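Local coordinates for SusD superfamily protein (Bacteroides thetaiotaomicron, PDB 3MCX) that is of unknown function but, as a SusD-family outer-membrane protein, probably captures nutrients such as glycans for uptake into the cell, and binds zinc ions, at residues Ile26-Ile31 with Lys122-Val127; Gly30-Ala35 with Ser256-Tyr261; Leu298-Glu303 with Arg410-Val415; Tyr422-Leu425 with Ala430-Arg433. One frame throughout, in Å; residues are numbered along the deposited sequence.

Contact 1. Residues Ile26-Ile31 with Lys122-Val127; sequences IALNGI and KSEALV
Glu124 is the first residue of Lys122-Val127 to meet Leu28 of the other helix, and it does so with both ends of its side chain. Its CB lies 3.9 Å from Leu28 CD2, and its carboxylate oxygen OE1 comes within 3.5 Å of the same methyl carbon. The chain between them is extended (chi2 -178°), which lays the carboxylate against the leucine methyl, and the two side chains meet at about a right angle. The acid is buried, yet its oxygens have partners: OE1 is hydrogen-bonded to the hydroxyl of Tyr32, one turn after Leu28, and OE2 forms a salt bridge with Arg120, one turn before Glu124. With a partner on each oxygen, the carboxylate has little freedom to turn, and the arginine probably helps to keep it ionised. Two helices, 21-36 and 115-140, meet here with their segments running in roughly the same direction, an example of the helix-on-helix packing that builds the largely alpha-helical SusD fold, whose family belongs to the TPR clan. At Ala125 the contact passes to the backbone: Leu28 CD1 reaches to 4.1 Å from Ala125 N, and the CA atoms of Leu28 and Ala125 are 6.9 Å apart, the nearest such pair. Leu28 spans that distance because its CG lies anti to the backbone N (chi1 179°), so that CD1 and CD2 straddle the step from Glu124 to Ala125. The methyl group of Ala125 rests on Ile102 of helix 81-106, while Leu28 touches Leu101 of that same helix.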
loop_
_atom_site.group_PDB
_atom_site.type_symbol
_atom_site.label_atom_id
_atom_site.label_comp_id
_atom_site.label_asym_id
_atom_site.label_seq_id
_atom_site.Cartn_x
_atom_site.Cartn_y
_atom_site.Cartn_z
ATOM N N ILE A 26 -9.503 -16.917 -16.683
ATOM C CA ILE A 26 -9.442 -17.671 -15.424
ATOM C C ILE A 26 -8.032 -17.604 -14.817
ATOM O O ILE A 26 -7.883 -17.367 -13.617
ATOM C CB ILE A 26 -9.888 -19.128 -15.614
ATOM C CG1 ILE A 26 -11.392 -19.175 -15.888
ATOM C CG2 ILE A 26 -9.515 -19.968 -14.368
ATOM C CD1 ILE A 26 -11.905 -20.548 -16.291
ATOM N N ALA A 27 -6.990 -17.745 -15.649
ATOM C CA ALA A 27 -5.628 -17.549 -15.160
ATOM C C ALA A 27 -5.404 -16.167 -14.563
ATOM O O ALA A 27 -4.819 -16.044 -13.508
ATOM C CB ALA A 27 -4.566 -17.839 -16.279
ATOM N N LEU A 28 -5.868 -15.134 -15.254
ATOM C CA LEU A 28 -5.745 -13.775 -14.735
ATOM C C LEU A 28 -6.532 -13.621 -13.421
ATOM O O LEU A 28 -6.047 -13.019 -12.472
ATOM C CB LEU A 28 -6.226 -12.788 -15.784
ATOM C CG LEU A 28 -6.188 -11.307 -15.392
ATOM C CD1 LEU A 28 -4.759 -10.855 -14.956
ATOM C CD2 LEU A 28 -6.783 -10.444 -16.507
ATOM N N ASN A 29 -7.744 -14.179 -13.387
ATOM C CA ASN A 29 -8.512 -14.117 -12.136
ATOM C C ASN A 29 -7.721 -14.735 -10.999
ATOM O O ASN A 29 -7.758 -14.238 -9.879
ATOM C CB ASN A 29 -9.849 -14.831 -12.268
ATOM C CG ASN A 29 -10.817 -14.115 -13.210
ATOM O OD1 ASN A 29 -10.629 -12.960 -13.546
ATOM N ND2 ASN A 29 -11.865 -14.792 -13.579
ATOM N N GLY A 30 -7.014 -15.820 -11.281
ATOM C CA GLY A 30 -6.166 -16.457 -10.292
ATOM C C GLY A 30 -5.023 -15.598 -9.785
ATOM O O GLY A 30 -4.636 -15.658 -8.623
ATOM N N ILE A 31 -4.438 -14.789 -10.663
ATOM C CA ILE A 31 -3.406 -13.852 -10.269
ATOM C C ILE A 31 -3.966 -12.793 -9.293
ATOM O O ILE A 31 -3.380 -12.523 -8.250
ATOM C CB ILE A 31 -2.797 -13.178 -11.541
ATOM C CG1 ILE A 31 -1.997 -14.230 -12.298
ATOM C CG2 ILE A 31 -1.945 -11.933 -11.213
ATOM C CD1 ILE A 31 -1.586 -13.818 -13.696
ATOM N N LYS A 122 -3.493 -9.401 -21.261
ATOM C CA LYS A 122 -2.032 -9.187 -21.207
ATOM C C LYS A 122 -1.672 -7.901 -20.470
ATOM O O LYS A 122 -0.741 -7.872 -19.654
ATOM C CB LYS A 122 -1.499 -9.129 -22.622
ATOM C CG LYS A 122 -0.000 -8.866 -22.765
ATOM C CD LYS A 122 0.366 -8.717 -24.235
ATOM C CE LYS A 122 1.754 -8.207 -24.400
ATOM N NZ LYS A 122 2.006 -7.913 -25.841
ATOM N N SER A 123 -2.412 -6.841 -20.757
ATOM C CA SER A 123 -2.140 -5.555 -20.141
ATOM C C SER A 123 -2.375 -5.542 -18.635
ATOM O O SER A 123 -1.602 -4.969 -17.869
ATOM C CB SER A 123 -2.983 -4.474 -20.794
ATOM O OG SER A 123 -2.576 -4.315 -22.145
ATOM N N GLU A 124 -3.473 -6.155 -18.196
ATOM C CA GLU A 124 -3.699 -6.314 -16.775
ATOM C C GLU A 124 -2.601 -7.137 -16.085
ATOM O O GLU A 124 -2.135 -6.785 -15.004
ATOM C CB GLU A 124 -5.083 -6.926 -16.539
ATOM C CG GLU A 124 -6.219 -5.979 -16.948
ATOM C CD GLU A 124 -7.602 -6.532 -16.690
ATOM O OE1 GLU A 124 -7.784 -7.196 -15.647
ATOM O OE2 GLU A 124 -8.499 -6.280 -17.521
ATOM N N ALA A 125 -2.181 -8.223 -16.735
ATOM C CA ALA A 125 -1.050 -9.003 -16.223
ATOM C C ALA A 125 0.229 -8.142 -16.110
ATOM O O ALA A 125 0.982 -8.272 -15.161
ATOM C CB ALA A 125 -0.803 -10.230 -17.124
ATOM N N LEU A 126 0.472 -7.297 -17.104
ATOM C CA LEU A 126 1.630 -6.408 -17.102
ATOM C C LEU A 126 1.591 -5.445 -15.951
ATOM O O LEU A 126 2.602 -5.240 -15.272
ATOM C CB LEU A 126 1.753 -5.642 -18.440
ATOM C CG LEU A 126 2.442 -6.366 -19.613
ATOM C CD1 LEU A 126 2.205 -5.588 -20.919
ATOM C CD2 LEU A 126 3.969 -6.579 -19.305
ATOM N N VAL A 127 0.423 -4.870 -15.675
ATOM C CA VAL A 127 0.313 -3.953 -14.542
ATOM C C VAL A 127 0.564 -4.713 -13.234
ATOM O O VAL A 127 1.291 -4.252 -12.357
ATOM C CB VAL A 127 -1.021 -3.164 -14.454
ATOM C CG1 VAL A 127 -0.960 -2.192 -13.250
ATOM C CG2 VAL A 127 -1.269 -2.381 -15.684
#

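Contact 2. Residues Gly30-Ala35 with Ser256-Tyr261; sequences GIYRLA and SLFELY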
loop_
_atom_site.group_PDB
_atom_site.type_symbol
_atom_site.label_atom_id
_atom_site.label_comp_id
_atom_site.label_asym_id
_atom_site.label_seq_id
_atom_site.Cartn_x
_atom_site.Cartn_y
_atom_site.Cartn_z
ATOM N N GLY A 30 -7.014 -15.820 -11.281
ATOM C CA GLY A 30 -6.166 -16.457 -10.292
ATOM C C GLY A 30 -5.023 -15.598 -9.785
ATOM O O GLY A 30 -4.636 -15.658 -8.623
ATOM N N ILE A 31 -4.438 -14.789 -10.663
ATOM C CA ILE A 31 -3.406 -13.852 -10.269
ATOM C C ILE A 31 -3.966 -12.793 -9.293
ATOM O O ILE A 31 -3.380 -12.523 -8.250
ATOM C CB ILE A 31 -2.797 -13.178 -11.541
ATOM C CG1 ILE A 31 -1.997 -14.230 -12.298
ATOM C CG2 ILE A 31 -1.945 -11.933 -11.213
ATOM C CD1 ILE A 31 -1.586 -13.818 -13.696
ATOM N N TYR A 32 -5.120 -12.212 -9.632
ATOM C CA TYR A 32 -5.752 -11.261 -8.729
ATOM C C TYR A 32 -6.095 -11.906 -7.384
ATOM O O TYR A 32 -5.876 -11.290 -6.342
ATOM C CB TYR A 32 -7.031 -10.740 -9.355
ATOM C CG TYR A 32 -6.825 -9.725 -10.476
ATOM C CD1 TYR A 32 -6.230 -8.516 -10.223
ATOM C CD2 TYR A 32 -7.343 -9.949 -11.737
ATOM C CE1 TYR A 32 -6.096 -7.536 -11.248
ATOM C CE2 TYR A 32 -7.226 -8.994 -12.747
ATOM C CZ TYR A 32 -6.612 -7.789 -12.476
ATOM O OH TYR A 32 -6.518 -6.796 -13.432
ATOM N N ARG A 33 -6.579 -13.143 -7.406
ATOM C CA ARG A 33 -6.942 -13.869 -6.186
ATOM C C ARG A 33 -5.702 -14.091 -5.323
ATOM O O ARG A 33 -5.727 -13.880 -4.125
ATOM C CB ARG A 33 -7.625 -15.189 -6.492
ATOM C CG ARG A 33 -8.262 -15.834 -5.270
ATOM N N LEU A 34 -4.588 -14.494 -5.938
ATOM C CA LEU A 34 -3.343 -14.685 -5.204
ATOM C C LEU A 34 -2.873 -13.372 -4.579
ATOM O O LEU A 34 -2.436 -13.322 -3.420
ATOM C CB LEU A 34 -2.265 -15.251 -6.151
ATOM C CG LEU A 34 -0.967 -15.734 -5.520
ATOM C CD1 LEU A 34 -1.213 -16.809 -4.442
ATOM C CD2 LEU A 34 -0.148 -16.375 -6.657
ATOM N N ALA A 35 -2.987 -12.271 -5.318
ATOM C CA ALA A 35 -2.606 -10.961 -4.819
ATOM C C ALA A 35 -3.448 -10.543 -3.622
ATOM O O ALA A 35 -2.963 -9.840 -2.743
ATOM C CB ALA A 35 -2.633 -9.881 -5.934
ATOM N N SER A 256 -12.773 4.512 -5.229
ATOM C CA SER A 256 -11.950 3.315 -5.415
ATOM C C SER A 256 -11.538 3.128 -6.863
ATOM O O SER A 256 -12.418 3.027 -7.731
ATOM C CB SER A 256 -12.744 2.087 -4.974
ATOM O OG SER A 256 -11.933 0.944 -5.111
ATOM N N LEU A 257 -10.234 3.095 -7.132
ATOM C CA LEU A 257 -9.754 2.953 -8.508
ATOM C C LEU A 257 -9.365 1.511 -8.835
ATOM O O LEU A 257 -9.570 1.053 -9.955
ATOM C CB LEU A 257 -8.598 3.905 -8.755
ATOM C CG LEU A 257 -8.951 5.391 -8.728
ATOM C CD1 LEU A 257 -7.700 6.218 -8.437
ATOM C CD2 LEU A 257 -9.532 5.830 -10.049
ATOM N N PHE A 258 -8.784 0.814 -7.874
ATOM C CA PHE A 258 -8.494 -0.627 -7.992
ATOM C C PHE A 258 -8.706 -1.217 -6.613
ATOM O O PHE A 258 -8.118 -0.780 -5.648
ATOM C CB PHE A 258 -7.082 -0.844 -8.507
ATOM C CG PHE A 258 -6.597 -2.292 -8.511
ATOM C CD1 PHE A 258 -7.444 -3.350 -8.818
ATOM C CD2 PHE A 258 -5.273 -2.566 -8.250
ATOM C CE1 PHE A 258 -6.957 -4.669 -8.827
ATOM C CE2 PHE A 258 -4.792 -3.908 -8.273
ATOM C CZ PHE A 258 -5.648 -4.928 -8.531
ATOM N N GLU A 259 -9.579 -2.225 -6.555
ATOM C CA GLU A 259 -9.972 -2.845 -5.295
ATOM C C GLU A 259 -10.243 -4.323 -5.558
ATOM O O GLU A 259 -10.968 -4.666 -6.487
ATOM C CB GLU A 259 -11.212 -2.126 -4.772
ATOM C CG GLU A 259 -11.904 -2.742 -3.578
ATOM C CD GLU A 259 -13.102 -1.874 -3.182
ATOM O OE1 GLU A 259 -12.958 -0.624 -3.196
ATOM O OE2 GLU A 259 -14.193 -2.395 -2.902
ATOM N N LEU A 260 -9.650 -5.183 -4.732
ATOM C CA LEU A 260 -9.804 -6.632 -4.876
ATOM C C LEU A 260 -11.045 -7.084 -4.133
ATOM O O LEU A 260 -11.275 -6.711 -2.992
ATOM C CB LEU A 260 -8.564 -7.366 -4.373
ATOM C CG LEU A 260 -7.286 -7.012 -5.124
ATOM C CD1 LEU A 260 -6.070 -7.446 -4.312
ATOM C CD2 LEU A 260 -7.302 -7.649 -6.525
ATOM N N TYR A 261 -11.845 -7.905 -4.806
ATOM C CA TYR A 261 -13.124 -8.390 -4.285
ATOM C C TYR A 261 -12.893 -9.569 -3.357
ATOM O O TYR A 261 -12.211 -10.554 -3.735
ATOM C CB TYR A 261 -14.002 -8.812 -5.449
ATOM C CG TYR A 261 -15.378 -9.293 -5.080
ATOM C CD1 TYR A 261 -16.252 -8.485 -4.381
ATOM C CD2 TYR A 261 -15.821 -10.578 -5.436
ATOM C CE1 TYR A 261 -17.516 -8.932 -4.052
ATOM C CE2 TYR A 261 -17.096 -11.026 -5.122
ATOM C CZ TYR A 261 -17.942 -10.198 -4.430
ATOM O OH TYR A 261 -19.215 -10.645 -4.118
#
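Tyr32 leans from its helix against Leu260 and then Phe258, meeting them in turn from its root outward. Its CB lies 4.2 Å from Leu260 CD2. The ring follows, swung beside the backbone N (chi1 -75°), and Tyr32 CD1 is 3.9 Å from Leu260 CD2, which also rests against the carbonyl oxygen of Tyr32. Farther along that edge, CE1 comes to 3.8 Å from Phe258 CZ, an atom near the plane of the tyrosine ring. The rings therefore touch rim to rim, with centroids 6.0 Å apart and planes at 65°, and neither covers the face of the other. At the tip, OH is hydrogen-bonded to Glu124 and to Ile199 N, which fixes the ring's reach. With a leucine here, Glu124 and Ile199 N would probably each lose a hydrogen-bonding mate, and Phe258 would lose the ring edge it packs on. The other branch of Leu260 runs on to Ala35, its CD1 standing 4.1 Å from Ala35 C. Leu257 and Phe258 form a classic beta bulge opposite Ile354, and the chain turns a corner there, so that Phe258, at the corner, and Leu260, beyond it, both meet the helix. Helix 21-36 packs on side chains of strand 256-260, which pairs antiparallel with 351-355, where Ile353 touches both Phe258 and Leu260, while helix 201-214 touches Phe258 through Ala203.

Contact 3. Residues Leu298-Glu303 with Arg410-Val415; sequences LNLLNE and RRKELV
Apolar packing between Leu300, Leu301 and the carbon chains of Arg411 and Lys412 makes up most of this interface. Leu300 points at the other helix and divides its branches: CD2 touches Arg411 CB at 3.7 Å, while CD1 lies 3.9 Å from Lys412 CE. Leu301 contributes from the side, its CD1 lying 3.9 Å from Lys412 CG. Lys412, extended beyond CG, thus runs past both leucines. A second kind of contact sets a methyl group on a flat cation. Arg411 bends at chi3 (65°), folding its guanidinium back so that Leu300 CD2 sits 3.7 Å above the plane, over its centre; the polar edge is taken up elsewhere, with NE in a salt bridge to Asp55. The third kind is bridged by water. Lys412 NZ gives a 2.8 Å hydrogen bond to each of two waters: one water donates a hydrogen bond to Leu301 O (2.8 Å), the other to Glu303 OE1 (2.7 Å). No direct ion pair forms, since Lys412 NZ and Glu303 OE1 are 5.0 Å apart, and OE1 has its salt bridge with Lys408. The ammonium group lies by the C-terminal end of helix 295-301, where the helix dipole would probably favour a positive charge. Around the contact, Leu301 also packs on Thr313 of strand 313-314, and Arg411 touches Val420 and Tyr424 of helix 420-426. From the far side of helix 403-414, Glu413 reaches toward Ser357 and Leu361 of helix 356-370 and pairs with Arg309, Arg355 and Arg388.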
loop_
_atom_site.group_PDB
_atom_site.type_symbol
_atom_site.label_atom_id
_atom_site.label_comp_id
_atom_site.label_asym_id
_atom_site.label_seq_id
_atom_site.Cartn_x
_atom_site.Cartn_y
_atom_site.Cartn_z
ATOM N N LEU A 298 -3.472 10.275 17.107
ATOM C CA LEU A 298 -4.618 10.940 17.744
ATOM C C LEU A 298 -4.317 12.407 17.965
ATOM O O LEU A 298 -5.172 13.265 17.768
ATOM C CB LEU A 298 -5.050 10.230 19.046
ATOM C CG LEU A 298 -5.637 8.814 18.838
ATOM C CD1 LEU A 298 -6.151 8.276 20.190
ATOM C CD2 LEU A 298 -6.741 8.790 17.767
ATOM N N ASN A 299 -3.097 12.714 18.389
ATOM C CA ASN A 299 -2.739 14.133 18.600
ATOM C C ASN A 299 -2.851 14.890 17.274
ATOM O O ASN A 299 -3.350 16.024 17.232
ATOM C CB ASN A 299 -1.323 14.268 19.170
ATOM C CG ASN A 299 -1.243 13.993 20.673
ATOM O OD1 ASN A 299 -2.252 13.864 21.373
ATOM N ND2 ASN A 299 -0.016 13.880 21.161
ATOM N N LEU A 300 -2.363 14.302 16.184
ATOM C CA LEU A 300 -2.435 14.951 14.861
ATOM C C LEU A 300 -3.884 15.188 14.467
ATOM O O LEU A 300 -4.259 16.273 14.047
ATOM C CB LEU A 300 -1.755 14.086 13.810
ATOM C CG LEU A 300 -1.885 14.571 12.370
ATOM C CD1 LEU A 300 -1.195 15.906 12.139
ATOM C CD2 LEU A 300 -1.312 13.529 11.416
ATOM N N LEU A 301 -4.716 14.156 14.581
ATOM C CA LEU A 301 -6.135 14.302 14.191
ATOM C C LEU A 301 -6.882 15.303 15.075
ATOM O O LEU A 301 -7.738 16.055 14.600
ATOM C CB LEU A 301 -6.834 12.942 14.227
ATOM C CG LEU A 301 -8.073 12.791 13.345
ATOM C CD1 LEU A 301 -7.770 12.953 11.835
ATOM C CD2 LEU A 301 -8.678 11.409 13.598
ATOM N N ASN A 302 -6.510 15.368 16.349
ATOM C CA ASN A 302 -7.108 16.295 17.284
ATOM C C ASN A 302 -6.703 17.763 17.062
ATOM O O ASN A 302 -7.248 18.655 17.718
ATOM C CB ASN A 302 -6.835 15.858 18.741
ATOM C CG ASN A 302 -7.692 14.666 19.157
ATOM O OD1 ASN A 302 -8.796 14.493 18.652
ATOM N ND2 ASN A 302 -7.189 13.838 20.091
ATOM N N GLU A 303 -5.761 18.013 16.139
ATOM C CA GLU A 303 -5.437 19.402 15.774
ATOM C C GLU A 303 -6.657 20.087 15.134
ATOM O O GLU A 303 -6.740 21.314 15.135
ATOM C CB GLU A 303 -4.203 19.507 14.856
ATOM C CG GLU A 303 -2.937 19.046 15.542
ATOM C CD GLU A 303 -1.702 19.055 14.667
ATOM O OE1 GLU A 303 -1.733 19.580 13.540
ATOM O OE2 GLU A 303 -0.668 18.504 15.111
ATOM N N ARG A 410 -1.921 13.745 4.323
ATOM C CA ARG A 410 -1.780 12.352 3.913
ATOM C C ARG A 410 -1.869 11.388 5.080
ATOM O O ARG A 410 -2.479 10.318 4.972
ATOM C CB ARG A 410 -0.453 12.111 3.181
ATOM C CG ARG A 410 -0.343 12.798 1.797
ATOM C CD ARG A 410 1.026 12.532 1.128
ATOM N NE ARG A 410 1.180 11.112 0.867
ATOM C CZ ARG A 410 0.807 10.463 -0.234
ATOM N NH1 ARG A 410 0.371 11.101 -1.314
ATOM N NH2 ARG A 410 0.946 9.176 -0.262
ATOM N N ARG A 411 -1.245 11.743 6.199
ATOM C CA ARG A 411 -1.303 10.896 7.397
ATOM C C ARG A 411 -2.761 10.755 7.870
ATOM O O ARG A 411 -3.200 9.659 8.249
ATOM C CB ARG A 411 -0.411 11.439 8.516
ATOM C CG ARG A 411 1.068 11.147 8.228
ATOM C CD ARG A 411 1.926 11.950 9.161
ATOM N NE ARG A 411 1.756 11.547 10.552
ATOM C CZ ARG A 411 2.193 12.250 11.594
ATOM N NH1 ARG A 411 2.828 13.421 11.420
ATOM N NH2 ARG A 411 1.998 11.793 12.838
ATOM N N LYS A 412 -3.502 11.852 7.852
ATOM C CA LYS A 412 -4.902 11.821 8.287
ATOM C C LYS A 412 -5.759 10.990 7.294
ATOM O O LYS A 412 -6.591 10.195 7.694
ATOM C CB LYS A 412 -5.483 13.220 8.389
ATOM C CG LYS A 412 -4.881 14.086 9.498
ATOM C CD LYS A 412 -5.414 15.502 9.453
ATOM C CE LYS A 412 -4.655 16.433 10.378
ATOM N NZ LYS A 412 -5.322 17.772 10.495
ATOM N N GLU A 413 -5.554 11.184 6.000
ATOM C CA GLU A 413 -6.403 10.616 4.977
ATOM C C GLU A 413 -6.118 9.150 4.724
ATOM O O GLU A 413 -7.036 8.382 4.479
ATOM C CB GLU A 413 -6.256 11.399 3.655
ATOM C CG GLU A 413 -7.243 10.952 2.568
ATOM C CD GLU A 413 -8.699 11.046 3.033
ATOM O OE1 GLU A 413 -9.035 12.055 3.685
ATOM O OE2 GLU A 413 -9.514 10.125 2.742
ATOM N N LEU A 414 -4.849 8.764 4.755
ATOM C CA LEU A 414 -4.418 7.456 4.251
ATOM C C LEU A 414 -3.983 6.488 5.344
ATOM O O LEU A 414 -3.459 5.419 5.064
ATOM C CB LEU A 414 -3.283 7.645 3.237
ATOM C CG LEU A 414 -3.661 8.503 2.008
ATOM C CD1 LEU A 414 -2.461 8.749 1.104
ATOM C CD2 LEU A 414 -4.792 7.832 1.224
ATOM N N VAL A 415 -4.251 6.856 6.596
ATOM C CA VAL A 415 -3.951 5.961 7.716
ATOM C C VAL A 415 -4.576 4.583 7.465
ATOM O O VAL A 415 -5.727 4.474 7.099
ATOM C CB VAL A 415 -4.449 6.552 9.067
ATOM C CG1 VAL A 415 -5.993 6.714 9.109
ATOM C CG2 VAL A 415 -3.939 5.694 10.238
HETATM O O HOH W 1 -7.499 16.796 11.903
HETATM O O HOH W 2 -3.390 19.578 11.354
#

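Contact 4. Residues Tyr422-Leu425 with Ala430-Arg433; sequences YDYL and AIER
The ring of Tyr424 offers one face to Ile431, whose CG1 lies 3.5 Å above the plane, displaced from the centre toward the rim. This is a CH-pi contact: CG1 is 3.9 Å from the ring centroid and 27° off the normal. The displacement runs toward the root of the ring, so the closest atom is Tyr424 CG, at 3.5 Å, rather than anything near the hydroxyl. Ala430 takes part through its backbone, its carbonyl oxygen coming obliquely to 3.7 Å from Tyr424 CD2. Both partners owe their positions to similar first torsions. Tyr424 has CG beside its backbone N (chi1 -71°), which lays the ring across the strand, and Ile431 holds CG1 anti to its own carbonyl carbon (chi1 -68°), which brings that methylene over the ring. Beyond it, Ile431 CD1 continues along the base of the tyrosine and stands 4.1 Å from Tyr424 CB. A serine in place of Tyr424 would probably leave the CG1 side of Ile431 without its aromatic cover and open a gap between helix and strand. Only four residues separate the two segments, the first of them still helical, making a compact helix-loop-strand unit. Strand 431-432 pairs antiparallel with strand 449-450, through backbone bonding of Ile431 to Ile450, and helix 420-426 packs on Ile431 of strand 431-432. Next to Tyr424, Leu425 reaches a loop at Ile457, and on the side of the preceding helix, 403-414, Asp423 forms a salt bridge with Arg410.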
loop_
_atom_site.group_PDB
_atom_site.type_symbol
_atom_site.label_atom_id
_atom_site.label_comp_id
_atom_site.label_asym_id
_atom_site.label_seq_id
_atom_site.Cartn_x
_atom_site.Cartn_y
_atom_site.Cartn_z
ATOM N N TYR A 422 6.264 5.485 3.269
ATOM C CA TYR A 422 6.981 5.973 2.071
ATOM C C TYR A 422 6.975 7.492 1.983
ATOM O O TYR A 422 7.914 8.086 1.443
ATOM C CB TYR A 422 6.382 5.301 0.830
ATOM C CG TYR A 422 6.449 3.811 0.973
ATOM C CD1 TYR A 422 7.693 3.160 0.981
ATOM C CD2 TYR A 422 5.302 3.074 1.256
ATOM C CE1 TYR A 422 7.797 1.823 1.162
ATOM C CE2 TYR A 422 5.405 1.680 1.478
ATOM C CZ TYR A 422 6.649 1.083 1.436
ATOM O OH TYR A 422 6.781 -0.285 1.666
ATOM N N ASP A 423 5.948 8.133 2.552
ATOM C CA ASP A 423 5.911 9.611 2.654
ATOM C C ASP A 423 7.146 10.143 3.369
ATOM O O ASP A 423 7.718 11.160 2.975
ATOM C CB ASP A 423 4.676 10.102 3.420
ATOM C CG ASP A 423 3.371 9.717 2.782
ATOM O OD1 ASP A 423 3.314 9.027 1.737
ATOM O OD2 ASP A 423 2.331 10.165 3.344
ATOM N N TYR A 424 7.552 9.481 4.452
ATOM C CA TYR A 424 8.737 9.895 5.168
ATOM C C TYR A 424 9.970 9.580 4.326
ATOM O O TYR A 424 10.839 10.435 4.145
ATOM C CB TYR A 424 8.867 9.151 6.496
ATOM C CG TYR A 424 7.859 9.553 7.541
ATOM C CD1 TYR A 424 6.608 8.962 7.558
ATOM C CD2 TYR A 424 8.163 10.498 8.517
ATOM C CE1 TYR A 424 5.673 9.333 8.527
ATOM C CE2 TYR A 424 7.240 10.853 9.470
ATOM C CZ TYR A 424 6.008 10.233 9.490
ATOM O OH TYR A 424 5.068 10.597 10.452
ATOM N N LEU A 425 10.043 8.359 3.782
ATOM C CA LEU A 425 11.261 7.915 3.100
ATOM C C LEU A 425 11.594 8.823 1.922
ATOM O O LEU A 425 12.742 9.277 1.782
ATOM C CB LEU A 425 11.124 6.476 2.647
ATOM C CG LEU A 425 10.898 5.423 3.746
ATOM C CD1 LEU A 425 10.793 4.013 3.143
ATOM C CD2 LEU A 425 11.978 5.520 4.854
ATOM N N ALA A 430 13.027 11.677 9.129
ATOM C CA ALA A 430 13.075 10.722 10.240
ATOM C C ALA A 430 11.680 10.437 10.759
ATOM O O ALA A 430 10.854 11.349 10.905
ATOM C CB ALA A 430 13.945 11.242 11.387
ATOM N N ILE A 431 11.496 9.178 11.128
ATOM C CA ILE A 431 10.241 8.661 11.702
ATOM C C ILE A 431 10.456 8.580 13.196
ATOM O O ILE A 431 11.375 7.891 13.636
ATOM C CB ILE A 431 9.971 7.281 11.152
ATOM C CG1 ILE A 431 9.636 7.361 9.664
ATOM C CG2 ILE A 431 8.811 6.643 11.941
ATOM C CD1 ILE A 431 9.838 6.029 8.966
ATOM N N GLU A 432 9.664 9.313 13.990
ATOM C CA GLU A 432 9.810 9.302 15.451
ATOM C C GLU A 432 8.506 8.804 16.070
ATOM O O GLU A 432 7.430 9.343 15.805
ATOM C CB GLU A 432 10.158 10.689 16.022
ATOM C CG GLU A 432 11.576 11.185 15.687
ATOM C CD GLU A 432 11.905 12.521 16.353
ATOM O OE1 GLU A 432 11.311 13.562 15.978
ATOM O OE2 GLU A 432 12.711 12.508 17.297
ATOM N N ARG A 433 8.619 7.769 16.885
ATOM C CA ARG A 433 7.495 7.222 17.637
ATOM C C ARG A 433 7.508 7.885 19.018
ATOM O O ARG A 433 8.219 7.437 19.915
ATOM C CB ARG A 433 7.669 5.708 17.747
ATOM C CG ARG A 433 7.408 4.924 16.507
ATOM C CD ARG A 433 8.575 4.864 15.466
ATOM N NE ARG A 433 8.153 3.912 14.469
ATOM C CZ ARG A 433 8.276 2.591 14.560
ATOM N NH1 ARG A 433 9.101 2.024 15.427
ATOM N NH2 ARG A 433 7.619 1.854 13.710
#

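How the contacts relate
The four contacts fall into two pairs on opposite sides of the chain's centre. Contacts 1 and 2 both use helix 21-36 and share Gly30 and Ile31; their centres are 10 Å apart, and a probable hydrogen bond of 2.6 Å joins Glu124 OE1 to Tyr32 OH. Contacts 3 and 4, centres 14 Å apart, follow from consecutive helices, tied by the 2.9 Å salt bridge from Arg410 NE to Asp423 OD2. Between the pairs, centres are 27 to 36 Å apart, and contacts 2 and 3 come nearest, about 10 Å between closest atoms. The Lys412 side chain is about 9 Å from that of zinc ligand Asp391 and about 12 Å from bound zinc, too far for coordination.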